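Local coordinates for protein alanine racemase (Oenococcus oeni PSU-1, PDB 3HUR) that belongs to the alanine racemase family, pairing an N-terminal domain of TIM-barrel type with a separate C-terminal domain, at residues L157-V162 with P198-M203; V104-S109 with S126-T131; K34-L39 with F220-P225; D139-I144 with Q188-N193; D62-S67 with L80-W85. All coordinates share one frame; numbering follows the deposited sequence.

Contact 1 (L157-V162 with P198-M203); sequences LDLFSV and PSLFSM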
# COMPACT_ATOMS: atom_id res chain seq x y z
N LEU A 157 12.48 -49.70 10.16
CA LEU A 157 12.04 -48.42 10.71
C LEU A 157 12.96 -47.98 11.83
O LEU A 157 13.23 -48.72 12.74
CB LEU A 157 10.60 -48.48 11.23
CG LEU A 157 9.57 -48.74 10.14
CD1 LEU A 157 8.17 -48.92 10.76
CD2 LEU A 157 9.59 -47.59 9.09
N ASP A 158 13.46 -46.76 11.75
CA ASP A 158 14.34 -46.27 12.77
C ASP A 158 13.65 -45.06 13.38
O ASP A 158 13.48 -44.07 12.72
CB ASP A 158 15.65 -45.91 12.13
CG ASP A 158 16.56 -45.24 13.07
OD1 ASP A 158 16.19 -45.11 14.25
OD2 ASP A 158 17.66 -44.82 12.63
N LEU A 159 13.24 -45.18 14.63
CA LEU A 159 12.55 -44.11 15.31
C LEU A 159 13.55 -43.01 15.66
O LEU A 159 14.46 -43.21 16.44
CB LEU A 159 11.91 -44.66 16.55
CG LEU A 159 10.97 -43.74 17.30
CD1 LEU A 159 9.89 -43.20 16.39
CD2 LEU A 159 10.36 -44.53 18.47
N PHE A 160 13.36 -41.84 15.05
CA PHE A 160 14.28 -40.75 15.16
C PHE A 160 13.89 -39.89 16.31
O PHE A 160 14.74 -39.32 16.98
CB PHE A 160 14.25 -39.91 13.86
CG PHE A 160 15.21 -38.77 13.87
CD1 PHE A 160 14.79 -37.50 14.21
CD2 PHE A 160 16.54 -38.98 13.59
CE1 PHE A 160 15.69 -36.45 14.25
CE2 PHE A 160 17.45 -37.92 13.62
CZ PHE A 160 17.02 -36.66 13.95
N SER A 161 12.59 -39.74 16.53
CA SER A 161 12.07 -38.86 17.59
C SER A 161 10.65 -39.23 17.91
O SER A 161 9.92 -39.71 17.04
CB SER A 161 12.09 -37.37 17.15
OG SER A 161 12.44 -36.48 18.22
N VAL A 162 10.27 -38.99 19.16
CA VAL A 162 8.88 -38.96 19.56
C VAL A 162 8.72 -37.57 20.09
O VAL A 162 9.46 -37.17 21.01
CB VAL A 162 8.55 -39.96 20.69
CG1 VAL A 162 7.08 -39.82 21.09
CG2 VAL A 162 8.88 -41.37 20.26
N PRO A 198 13.84 -42.69 26.34
CA PRO A 198 13.64 -41.29 26.60
C PRO A 198 14.59 -40.33 25.88
O PRO A 198 14.34 -39.12 25.83
CB PRO A 198 13.90 -41.20 28.11
CG PRO A 198 14.90 -42.29 28.35
CD PRO A 198 14.31 -43.40 27.55
N SER A 199 15.71 -40.83 25.39
CA SER A 199 16.60 -39.97 24.63
C SER A 199 15.99 -39.60 23.24
O SER A 199 16.55 -38.78 22.55
CB SER A 199 17.94 -40.65 24.45
OG SER A 199 17.70 -41.88 23.83
N LEU A 200 14.86 -40.21 22.86
CA LEU A 200 14.15 -39.87 21.65
C LEU A 200 13.13 -38.70 21.81
O LEU A 200 12.48 -38.26 20.84
CB LEU A 200 13.42 -41.12 21.16
CG LEU A 200 14.26 -42.37 20.84
CD1 LEU A 200 13.35 -43.56 20.44
CD2 LEU A 200 15.31 -42.12 19.71
N PHE A 201 12.94 -38.20 23.03
CA PHE A 201 11.89 -37.24 23.25
C PHE A 201 12.30 -35.87 22.75
O PHE A 201 13.40 -35.41 23.00
CB PHE A 201 11.50 -37.17 24.72
CG PHE A 201 10.69 -38.37 25.21
CD1 PHE A 201 9.79 -39.03 24.38
CD2 PHE A 201 10.82 -38.80 26.52
CE1 PHE A 201 9.06 -40.11 24.84
CE2 PHE A 201 10.08 -39.89 27.01
CZ PHE A 201 9.21 -40.55 26.17
N SER A 202 11.42 -35.21 22.02
CA SER A 202 11.67 -33.83 21.66
C SER A 202 10.44 -33.03 21.94
O SER A 202 9.40 -33.26 21.32
CB SER A 202 12.04 -33.67 20.17
OG SER A 202 12.27 -32.30 19.88
N MET A 203 10.59 -32.05 22.81
CA MET A 203 9.46 -31.32 23.31
C MET A 203 9.48 -29.83 23.01
O MET A 203 8.42 -29.23 22.92
CB MET A 203 9.34 -31.56 24.87
CG MET A 203 8.92 -33.02 25.24
SD MET A 203 8.68 -33.40 26.99
CE MET A 203 7.11 -32.68 27.24
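The carbonyl oxygen of L200 is gripped twice by the strand facing it. V162 N gives the shorter bond, 2.9 Å to L200 O and nearly straight at the hydrogen (166°). S161 OG adds a longer one, 3.2 Å to L200 O. The two donors approach from opposite faces of the carbonyl plane, V162 N 38° out of it, and can bond L200 O together. One residue on, the direction reverses: S202 N donates to V162 O at 3.0 Å, which gives the short parallel pairing of V162 with F201. V162 O also lies in the plane of the F201 ring, at its edge, while V162 CB meets F201 CD1 at 4.0 Å on the same face of the sheet. Before the bridge, where 198-200 forms a 3-10 turn, the contact passes to leucine packing, against a methyl and a backbone carbonyl. L159 turns its CG anti to the backbone N (chi1 -171°), and its CD2 reaches L200 CD1 at 3.7 Å; the other methyl, L200 CD2, rests 3.6 Å from L159 O. On the far side, S202 OG is bonded to A222 O and R224 NE, which ties this edge to the last strand of the barrel, and strand 123-128 flanks 157-162 on its other side. F160 points away from 198-203 at its CB, and its ring meets Y36. Three hydrogen bonds hold this short seam, two of them on L200 O: a side-chain hydroxyl supplements the backbone bond where strand 201-202 starts, and L159 and L200 add apolar packing ahead of the bridge.

Contact 2 (V104-S109 with S126-T131); sequences VITIPS and SLAIDT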
# COMPACT_ATOMS: atom_id res chain seq x y z
N VAL A 104 14.45 -37.87 7.42
CA VAL A 104 13.49 -38.30 8.40
C VAL A 104 12.13 -37.80 8.01
O VAL A 104 11.99 -36.68 7.59
CB VAL A 104 13.82 -37.70 9.78
CG1 VAL A 104 12.72 -38.06 10.80
CG2 VAL A 104 15.18 -38.13 10.25
N ILE A 105 11.10 -38.62 8.19
CA ILE A 105 9.72 -38.19 7.94
C ILE A 105 8.84 -38.41 9.19
O ILE A 105 9.21 -39.15 10.09
CB ILE A 105 9.10 -38.86 6.70
CG1 ILE A 105 8.84 -40.35 6.91
CG2 ILE A 105 10.01 -38.65 5.45
CD1 ILE A 105 8.15 -40.98 5.72
N THR A 106 7.71 -37.70 9.23
CA THR A 106 6.77 -37.76 10.32
C THR A 106 5.77 -38.89 10.07
O THR A 106 5.36 -39.13 8.94
CB THR A 106 6.02 -36.42 10.53
OG1 THR A 106 6.75 -35.57 11.41
CG2 THR A 106 4.69 -36.65 11.15
N ILE A 107 5.42 -39.62 11.13
CA ILE A 107 4.38 -40.59 11.05
C ILE A 107 3.10 -39.85 11.38
O ILE A 107 2.96 -39.30 12.48
CB ILE A 107 4.53 -41.74 12.04
CG1 ILE A 107 5.88 -42.44 11.86
CG2 ILE A 107 3.41 -42.73 11.81
CD1 ILE A 107 6.09 -43.65 12.75
N PRO A 108 2.15 -39.83 10.45
CA PRO A 108 1.01 -38.98 10.62
C PRO A 108 -0.18 -39.62 11.31
O PRO A 108 -1.02 -38.90 11.84
CB PRO A 108 0.64 -38.65 9.17
CG PRO A 108 0.94 -39.88 8.46
CD PRO A 108 2.23 -40.36 9.08
N SER A 109 -0.26 -40.96 11.24
CA SER A 109 -1.44 -41.72 11.69
C SER A 109 -1.12 -43.21 11.81
O SER A 109 -0.28 -43.71 11.07
CB SER A 109 -2.61 -41.53 10.70
OG SER A 109 -2.57 -42.50 9.67
N SER A 126 9.44 -40.27 12.63
CA SER A 126 9.22 -39.54 13.85
C SER A 126 7.78 -39.67 14.21
O SER A 126 6.91 -39.56 13.37
CB SER A 126 9.50 -38.04 13.69
OG SER A 126 10.88 -37.78 13.78
N LEU A 127 7.52 -39.81 15.49
CA LEU A 127 6.20 -40.09 15.94
C LEU A 127 5.72 -38.84 16.64
O LEU A 127 6.32 -38.36 17.60
CB LEU A 127 6.29 -41.26 16.90
CG LEU A 127 5.02 -41.95 17.31
CD1 LEU A 127 4.39 -42.65 16.13
CD2 LEU A 127 5.48 -42.95 18.37
N ALA A 128 4.64 -38.28 16.11
CA ALA A 128 4.18 -36.99 16.54
C ALA A 128 3.06 -37.21 17.52
O ALA A 128 2.11 -37.92 17.21
CB ALA A 128 3.69 -36.18 15.35
N ILE A 129 3.17 -36.59 18.68
CA ILE A 129 2.14 -36.69 19.66
C ILE A 129 1.22 -35.48 19.63
O ILE A 129 1.59 -34.39 20.03
CB ILE A 129 2.74 -36.83 21.09
CG1 ILE A 129 3.78 -37.97 21.14
CG2 ILE A 129 1.63 -37.04 22.09
CD1 ILE A 129 3.34 -39.23 20.49
N ASP A 130 0.01 -35.68 19.15
CA ASP A 130 -1.01 -34.64 19.21
C ASP A 130 -1.42 -34.39 20.64
O ASP A 130 -2.29 -35.07 21.17
CB ASP A 130 -2.24 -35.05 18.38
CG ASP A 130 -3.35 -33.96 18.35
OD1 ASP A 130 -3.17 -32.83 18.88
OD2 ASP A 130 -4.44 -34.25 17.80
N THR A 131 -0.78 -33.42 21.28
CA THR A 131 -1.22 -33.00 22.59
C THR A 131 -2.15 -31.80 22.47
O THR A 131 -2.27 -31.02 23.41
CB THR A 131 -0.05 -32.60 23.49
OG1 THR A 131 0.52 -31.38 23.03
CG2 THR A 131 0.99 -33.67 23.51
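The side chain of I107 passes over the carbonyl of S126 and ends at L127. I107 CB lies 3.5 Å from S126 O, and I107 CG1 passes still nearer, 3.4 Å from the same S126 O. With CG1 anti to the carbonyl carbon (chi1 -57°) and the chain extended beyond it, I107 CD1 is carried out to L127 CD1 at 3.9 Å, where the two side chains cross obliquely. S126 O is thus lined by aliphatic carbons, yet it is also the acceptor of the shortest bond here: I107 N reaches it at 2.7 Å, with 167° at the hydrogen. The companion bond, S126 N to I105 O at 2.8 Å, is markedly bent (131°). Together the two bonds straddle T106 and make the parallel pairing of T106 with S126. These two residues point to the face of the sheet opposite to I107 and L127. There V104 CG1 touches S126 OG at 3.5 Å, and T106 CG2 faces A128 CB more loosely, at 4.3 Å. The hydroxyl of T106 is held from outside the pair, by Y163 OH. The contact is buried throughout. It joins the consecutive strands of a beta-alpha-beta unit in the TIM-barrel domain, whose intervening helix 110-114 has its first turn capped by S109 OG on W112 N. Beyond L127 the sheet continues into strand 157-163, and beyond V104 into strand 84-86. F138 packs against both I107 and L127, while I129 and T131, past the strand end, lie against helix 174-191.

Contact 3 (K34-L39 with F220-P225); sequences KVYAVL and FAAIRP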
# COMPACT_ATOMS: atom_id res chain seq x y z
N LYS A 34 20.96 -33.02 21.96
CA LYS A 34 20.87 -32.83 20.55
C LYS A 34 20.22 -31.47 20.23
O LYS A 34 19.35 -31.02 20.95
CB LYS A 34 20.02 -33.97 20.01
CG LYS A 34 20.61 -35.37 20.24
CD LYS A 34 21.22 -35.93 18.95
CE LYS A 34 22.10 -37.19 19.14
NZ LYS A 34 23.32 -37.10 18.23
N VAL A 35 20.67 -30.79 19.18
CA VAL A 35 20.00 -29.58 18.66
C VAL A 35 19.64 -29.80 17.20
O VAL A 35 20.52 -30.09 16.41
CB VAL A 35 20.86 -28.34 18.80
CG1 VAL A 35 20.23 -27.15 18.07
CG2 VAL A 35 21.05 -28.02 20.23
N TYR A 36 18.34 -29.74 16.91
CA TYR A 36 17.77 -29.79 15.58
C TYR A 36 17.38 -28.38 15.13
O TYR A 36 16.43 -27.80 15.66
CB TYR A 36 16.49 -30.62 15.59
CG TYR A 36 16.63 -32.03 16.09
CD1 TYR A 36 15.51 -32.80 16.35
CD2 TYR A 36 17.88 -32.61 16.30
CE1 TYR A 36 15.62 -34.08 16.79
CE2 TYR A 36 17.99 -33.90 16.74
CZ TYR A 36 16.86 -34.62 17.00
OH TYR A 36 16.98 -35.92 17.42
N ALA A 37 18.10 -27.84 14.14
CA ALA A 37 17.92 -26.45 13.69
C ALA A 37 16.76 -26.43 12.73
O ALA A 37 16.78 -27.17 11.75
CB ALA A 37 19.15 -25.98 13.00
N VAL A 38 15.72 -25.65 13.05
CA VAL A 38 14.57 -25.56 12.19
C VAL A 38 14.81 -24.39 11.23
O VAL A 38 15.06 -23.27 11.64
CB VAL A 38 13.24 -25.41 12.99
CG1 VAL A 38 12.04 -25.36 12.05
CG2 VAL A 38 13.03 -26.56 13.99
N LEU A 39 14.72 -24.68 9.95
CA LEU A 39 14.96 -23.74 8.91
C LEU A 39 13.77 -23.71 7.97
O LEU A 39 13.78 -24.35 6.93
CB LEU A 39 16.18 -24.21 8.13
CG LEU A 39 17.49 -24.06 8.90
CD1 LEU A 39 18.58 -24.46 7.96
CD2 LEU A 39 17.69 -22.59 9.41
N PHE A 220 14.58 -31.62 27.37
CA PHE A 220 15.39 -30.91 26.43
C PHE A 220 16.35 -31.87 25.74
O PHE A 220 17.37 -31.47 25.18
CB PHE A 220 16.05 -29.77 27.16
CG PHE A 220 15.05 -28.79 27.68
CD1 PHE A 220 14.42 -27.91 26.80
CD2 PHE A 220 14.67 -28.80 29.01
CE1 PHE A 220 13.45 -27.02 27.24
CE2 PHE A 220 13.71 -27.92 29.47
CZ PHE A 220 13.10 -27.02 28.57
N ALA A 221 15.96 -33.13 25.73
CA ALA A 221 16.80 -34.15 25.11
C ALA A 221 17.21 -33.65 23.69
O ALA A 221 18.41 -33.52 23.40
CB ALA A 221 16.06 -35.49 25.05
N ALA A 222 16.21 -33.36 22.86
CA ALA A 222 16.40 -32.78 21.52
C ALA A 222 15.51 -31.56 21.37
O ALA A 222 14.27 -31.68 21.25
CB ALA A 222 16.07 -33.78 20.44
N ILE A 223 16.16 -30.40 21.39
CA ILE A 223 15.49 -29.14 21.15
C ILE A 223 15.43 -28.79 19.64
O ILE A 223 16.22 -29.29 18.85
CB ILE A 223 16.11 -28.00 21.96
CG1 ILE A 223 17.54 -27.68 21.53
CG2 ILE A 223 16.06 -28.35 23.45
CD1 ILE A 223 18.10 -26.36 22.21
N ARG A 224 14.44 -27.97 19.29
CA ARG A 224 14.09 -27.64 17.90
C ARG A 224 14.00 -26.14 17.68
O ARG A 224 12.95 -25.63 17.35
CB ARG A 224 12.76 -28.26 17.56
CG ARG A 224 12.87 -29.71 17.29
CD ARG A 224 11.54 -30.23 16.77
NE ARG A 224 10.89 -30.73 17.95
CZ ARG A 224 9.66 -30.49 18.36
NH1 ARG A 224 8.77 -29.82 17.68
NH2 ARG A 224 9.34 -31.02 19.50
N PRO A 225 15.09 -25.41 17.89
CA PRO A 225 15.05 -23.96 17.71
C PRO A 225 14.87 -23.56 16.26
O PRO A 225 15.59 -24.03 15.40
CB PRO A 225 16.41 -23.52 18.22
CG PRO A 225 17.23 -24.70 18.13
CD PRO A 225 16.39 -25.84 18.40
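V35, Y36 and V38 of the first barrel strand pack against A222 and I223 of the last strand and P225 just after it, a parallel pairing that closes the TIM-barrel sheet across 181 residues of chain. The tight part runs from V35 to V38. Y36 N donates to I223 O at 2.9 Å, and V38 N to P225 O, also at 2.9 Å. On one face, V35 CG2 lies alongside I223 CG1 at 3.8 Å; I223 CG1 sits in the crowded position between the backbone N and the carbonyl carbon (chi1 67°), which brings it beside the valine. The other methyl, V35 CG1, meets the ring of P225 across it, about at right angles. On the opposite face, the methyl of A222 lies over the Y36 ring in a CH-pi contact, its CB 4.0 Å from the ring centroid and only 27° off the normal. The side chains of Y36 and R224 touch through CB and CG, with ring and guanidinium planes inclined to each other by 45°; at the far end of the arginine, R224 NH2 bonds T164 O. The solvent side is the start of the strand. K34 N donates to A221 O, but the return bond from I223 N to K34 O is longer, 3.3 Å. Only the base of the lysine chain joins the packing: K34 CB sits 4.0 Å from A222 CB, and the bent tail leads off into solvent. At the other end, where the V38 side chain comes about 5 Å from a bound sulfate ion, its CG2 rests 3.5 Å from R224 O.

Contact 4 (D139-I144 with Q188-N193); sequences DKADEI and QELTIN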
# COMPACT_ATOMS: atom_id res chain seq x y z
N ASP A 139 -3.20 -39.03 19.09
CA ASP A 139 -3.84 -38.47 20.31
C ASP A 139 -4.47 -39.51 21.27
O ASP A 139 -5.19 -39.15 22.22
CB ASP A 139 -4.89 -37.41 19.94
CG ASP A 139 -6.07 -37.97 19.16
OD1 ASP A 139 -6.11 -39.19 18.89
OD2 ASP A 139 -6.97 -37.18 18.81
N LYS A 140 -4.19 -40.79 21.03
CA LYS A 140 -4.75 -41.87 21.84
C LYS A 140 -3.65 -42.81 22.32
O LYS A 140 -2.77 -43.19 21.56
CB LYS A 140 -5.80 -42.63 21.03
CG LYS A 140 -7.08 -41.81 20.81
CD LYS A 140 -8.02 -42.54 19.83
CE LYS A 140 -9.14 -41.62 19.31
NZ LYS A 140 -9.85 -42.26 18.17
N ALA A 141 -3.70 -43.17 23.59
CA ALA A 141 -2.63 -43.93 24.22
C ALA A 141 -2.51 -45.33 23.63
O ALA A 141 -1.41 -45.85 23.50
CB ALA A 141 -2.85 -44.00 25.74
N ASP A 142 -3.64 -45.93 23.26
CA ASP A 142 -3.62 -47.29 22.69
C ASP A 142 -3.05 -47.33 21.26
O ASP A 142 -2.29 -48.24 20.91
CB ASP A 142 -5.02 -47.95 22.77
CG ASP A 142 -6.11 -47.15 22.05
OD1 ASP A 142 -7.05 -47.80 21.51
OD2 ASP A 142 -6.05 -45.90 22.02
N GLU A 143 -3.39 -46.32 20.46
CA GLU A 143 -2.82 -46.18 19.10
C GLU A 143 -1.29 -45.99 19.11
O GLU A 143 -0.58 -46.50 18.23
CB GLU A 143 -3.50 -45.03 18.37
CG GLU A 143 -4.96 -45.30 17.93
CD GLU A 143 -5.48 -44.22 16.96
OE1 GLU A 143 -4.91 -43.09 16.97
OE2 GLU A 143 -6.42 -44.49 16.18
N ILE A 144 -0.78 -45.29 20.12
CA ILE A 144 0.65 -45.06 20.23
C ILE A 144 1.35 -46.38 20.49
O ILE A 144 2.31 -46.71 19.80
CB ILE A 144 0.99 -44.01 21.31
CG1 ILE A 144 0.51 -42.63 20.86
CG2 ILE A 144 2.49 -43.98 21.61
CD1 ILE A 144 0.14 -41.68 22.00
N GLN A 188 2.18 -36.41 28.81
CA GLN A 188 2.40 -37.43 29.83
C GLN A 188 1.36 -38.56 29.77
O GLN A 188 1.71 -39.72 29.68
CB GLN A 188 2.39 -36.78 31.20
CG GLN A 188 3.56 -35.83 31.46
CD GLN A 188 3.38 -35.13 32.75
OE1 GLN A 188 2.33 -35.28 33.35
NE2 GLN A 188 4.37 -34.35 33.19
N GLU A 189 0.09 -38.23 29.71
CA GLU A 189 -0.92 -39.28 29.56
C GLU A 189 -0.62 -40.17 28.37
O GLU A 189 -0.82 -41.39 28.41
CB GLU A 189 -2.33 -38.71 29.44
CG GLU A 189 -2.85 -38.13 30.79
CD GLU A 189 -4.19 -37.42 30.68
OE1 GLU A 189 -4.63 -37.10 29.54
OE2 GLU A 189 -4.80 -37.17 31.76
N LEU A 190 -0.12 -39.54 27.31
CA LEU A 190 0.07 -40.23 26.06
C LEU A 190 1.41 -40.95 25.94
O LEU A 190 1.51 -41.89 25.14
CB LEU A 190 -0.14 -39.26 24.89
CG LEU A 190 -1.59 -38.87 24.59
CD1 LEU A 190 -1.55 -37.70 23.57
CD2 LEU A 190 -2.45 -40.06 24.07
N THR A 191 2.40 -40.57 26.75
CA THR A 191 3.76 -41.15 26.65
C THR A 191 4.30 -41.95 27.85
O THR A 191 5.16 -42.82 27.65
CB THR A 191 4.81 -40.06 26.34
OG1 THR A 191 4.84 -39.09 27.38
CG2 THR A 191 4.48 -39.36 25.03
N ILE A 192 3.85 -41.67 29.08
CA ILE A 192 4.36 -42.39 30.26
C ILE A 192 3.92 -43.86 30.15
O ILE A 192 2.84 -44.14 29.63
CB ILE A 192 3.86 -41.80 31.60
CG1 ILE A 192 4.26 -40.32 31.77
CG2 ILE A 192 4.40 -42.60 32.80
CD1 ILE A 192 5.48 -40.09 32.70
N ASN A 193 4.77 -44.79 30.57
CA ASN A 193 4.44 -46.25 30.54
C ASN A 193 4.34 -46.84 29.11
O ASN A 193 3.93 -48.00 28.94
CB ASN A 193 3.10 -46.59 31.29
CG ASN A 193 3.10 -46.20 32.78
OD1 ASN A 193 4.15 -46.15 33.44
ND2 ASN A 193 1.91 -45.92 33.31
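Apolar packing comes first: L190 pushes the end of its side chain between A141 and I144. I144 CD1 meets L190 CD2 at 3.7 Å, the two side chains crossing at about a right angle, and A141 CB stands farther off, 4.3 Å from L190 CD2. With CG anti to the carbonyl carbon (chi1 -75°), the leucine swings its end toward 139-144, although its CB sets off to one side. The second kind is methyl against backbone. L190 CD2 lies 3.4 Å from D139 O and equally 3.4 Å from A141 N, so it nestles against the chain where K140 holds the N-cap position of helix 141-153. In return, I144 CD1 rests 3.4 Å from L190 O. Hydrogen bonds play no direct part between the two segments. Instead Q194 NE2 bonds both A141 O and L190 O, bridging the two helices from outside, and E189 turns its charge to R185 of its own helix. The start of helix 141-153 is therefore joined to the end of helix 174-191 on the outside of the barrel mainly by van der Waals contacts centred on L190, with Q194 NE2 as the polar link.

Contact 5 (D62-S67 with L80-W85); sequences DALIVS and LTLPIW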
# COMPACT_ATOMS: atom_id res chain seq x y z
N ASP A 62 22.75 -30.91 15.22
CA ASP A 62 22.88 -32.34 14.94
C ASP A 62 21.89 -32.84 13.89
O ASP A 62 22.00 -33.98 13.39
CB ASP A 62 22.67 -33.14 16.24
CG ASP A 62 23.45 -32.54 17.41
OD1 ASP A 62 24.70 -32.69 17.44
OD2 ASP A 62 22.82 -31.86 18.24
N ALA A 63 20.87 -32.05 13.62
CA ALA A 63 20.02 -32.26 12.45
C ALA A 63 19.41 -30.94 11.95
O ALA A 63 19.54 -29.88 12.57
CB ALA A 63 18.96 -33.23 12.75
N LEU A 64 18.73 -31.03 10.84
CA LEU A 64 18.10 -29.88 10.24
C LEU A 64 16.68 -30.26 9.97
O LEU A 64 16.44 -31.36 9.50
CB LEU A 64 18.78 -29.52 8.91
CG LEU A 64 20.28 -29.29 8.97
CD1 LEU A 64 20.86 -29.20 7.54
CD2 LEU A 64 20.58 -28.08 9.78
N ILE A 65 15.74 -29.36 10.27
CA ILE A 65 14.31 -29.58 9.95
C ILE A 65 13.85 -28.51 8.93
O ILE A 65 14.16 -27.32 9.09
CB ILE A 65 13.42 -29.48 11.22
CG1 ILE A 65 13.99 -30.35 12.36
CG2 ILE A 65 12.01 -29.88 10.92
CD1 ILE A 65 13.20 -30.32 13.77
N VAL A 66 13.14 -28.94 7.90
CA VAL A 66 12.66 -28.08 6.85
C VAL A 66 11.21 -28.49 6.51
O VAL A 66 10.73 -29.51 7.02
CB VAL A 66 13.57 -28.12 5.57
CG1 VAL A 66 15.03 -27.72 5.91
CG2 VAL A 66 13.49 -29.41 4.93
N SER A 67 10.54 -27.67 5.67
CA SER A 67 9.07 -27.78 5.42
C SER A 67 8.67 -28.47 4.12
O SER A 67 7.52 -28.72 3.89
CB SER A 67 8.45 -26.38 5.38
OG SER A 67 9.05 -25.52 6.38
N LEU A 80 25.30 -30.85 2.33
CA LEU A 80 24.95 -31.03 3.74
C LEU A 80 24.75 -32.51 4.02
O LEU A 80 24.04 -33.19 3.25
CB LEU A 80 23.72 -30.20 4.07
CG LEU A 80 24.26 -28.78 4.19
CD1 LEU A 80 23.59 -27.85 3.20
CD2 LEU A 80 24.22 -28.33 5.64
N THR A 81 25.37 -33.00 5.09
CA THR A 81 25.37 -34.43 5.38
C THR A 81 24.61 -34.77 6.65
O THR A 81 24.30 -35.95 6.86
CB THR A 81 26.80 -34.98 5.52
OG1 THR A 81 27.54 -34.18 6.44
CG2 THR A 81 27.49 -34.98 4.15
N LEU A 82 24.32 -33.78 7.48
CA LEU A 82 23.53 -34.00 8.67
C LEU A 82 22.22 -34.61 8.29
O LEU A 82 21.76 -34.48 7.14
CB LEU A 82 23.24 -32.72 9.41
CG LEU A 82 24.46 -32.02 9.98
CD1 LEU A 82 24.05 -30.71 10.57
CD2 LEU A 82 25.15 -32.87 11.00
N PRO A 83 21.60 -35.33 9.22
CA PRO A 83 20.25 -35.83 8.89
C PRO A 83 19.25 -34.66 8.77
O PRO A 83 19.37 -33.65 9.45
CB PRO A 83 19.88 -36.75 10.04
CG PRO A 83 20.96 -36.51 11.14
CD PRO A 83 22.11 -35.79 10.53
N ILE A 84 18.25 -34.84 7.90
CA ILE A 84 17.28 -33.82 7.59
C ILE A 84 15.93 -34.42 7.70
O ILE A 84 15.70 -35.55 7.30
CB ILE A 84 17.43 -33.30 6.14
CG1 ILE A 84 18.71 -32.47 6.00
CG2 ILE A 84 16.24 -32.45 5.76
CD1 ILE A 84 19.40 -32.61 4.71
N TRP A 85 15.01 -33.62 8.21
CA TRP A 85 13.69 -34.09 8.54
C TRP A 85 12.75 -33.12 7.89
O TRP A 85 12.79 -31.93 8.16
CB TRP A 85 13.58 -34.08 10.07
CG TRP A 85 12.26 -34.32 10.70
CD1 TRP A 85 11.08 -34.65 10.10
CD2 TRP A 85 12.00 -34.31 12.11
NE1 TRP A 85 10.09 -34.79 11.06
CE2 TRP A 85 10.66 -34.60 12.29
CE3 TRP A 85 12.79 -34.04 13.23
CZ2 TRP A 85 10.08 -34.63 13.55
CZ3 TRP A 85 12.21 -34.07 14.47
CH2 TRP A 85 10.87 -34.37 14.62
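L64 is bonded to both neighbours of I84: L64 N to P83 O at 3.0 Å, and W85 N to L64 O at 3.0 Å. Continuing the parallel pairing, V66 N bonds W85 O at 3.0 Å, with 166° at the hydrogen. On one face, L64 CB meets I84 CG1 at 4.1 Å, and L64 CD1 reaches back to L80 CD2 at 4.0 Å, crossing it at about a right angle. On the other face, I65 lies alongside the indole of W85; CG1 anti to the carbonyl carbon (chi1 -50°) and an extended end bring I65 CD1 to W85 CE3 at 3.8 Å. Just before strand 63-66, P83 CD packs on D62 O at 3.4 Å. The two strands are successive members of the TIM barrel, joined in a beta-alpha-beta unit through helix 69-77, which covers I84 and V66. From that helix R76 bonds L80 O and L82 O, while Q56 of helix 48-57 takes T81 N and L82 N, fixing the approach to strand 84-86. D62 OD2 binds V35 N and forms a salt bridge to R27. The indole meets Y163 edge to face, its NE1 weakly bonded to T106 OG1. Past the strand, S67 O accepts from H7 ND1 of the second subunit.

Contacts 1, 2, 5 and 3 are alternate seams of one barrel sheet; contact 4 joins two helices outside it. Neighbouring contacts are linked through intervening strand pairs: the centres of contacts 1 and 2 lie about 10 Å apart, as do those of contacts 3 and 5, and V104 N bonds I84 O at 2.6 Å between contacts 2 and 5. Contacts 1 and 3, about 12 Å apart by centres, meet between strands 201-202 and 222-223. The F160 ring touches Y36 and W85. Contact 4 touches contact 2 through I129 and L190, about 27 Å from contact 5 between centres. The side chains of V38 and V66 come about 5 Å from bound sulfate, probably from crystallisation.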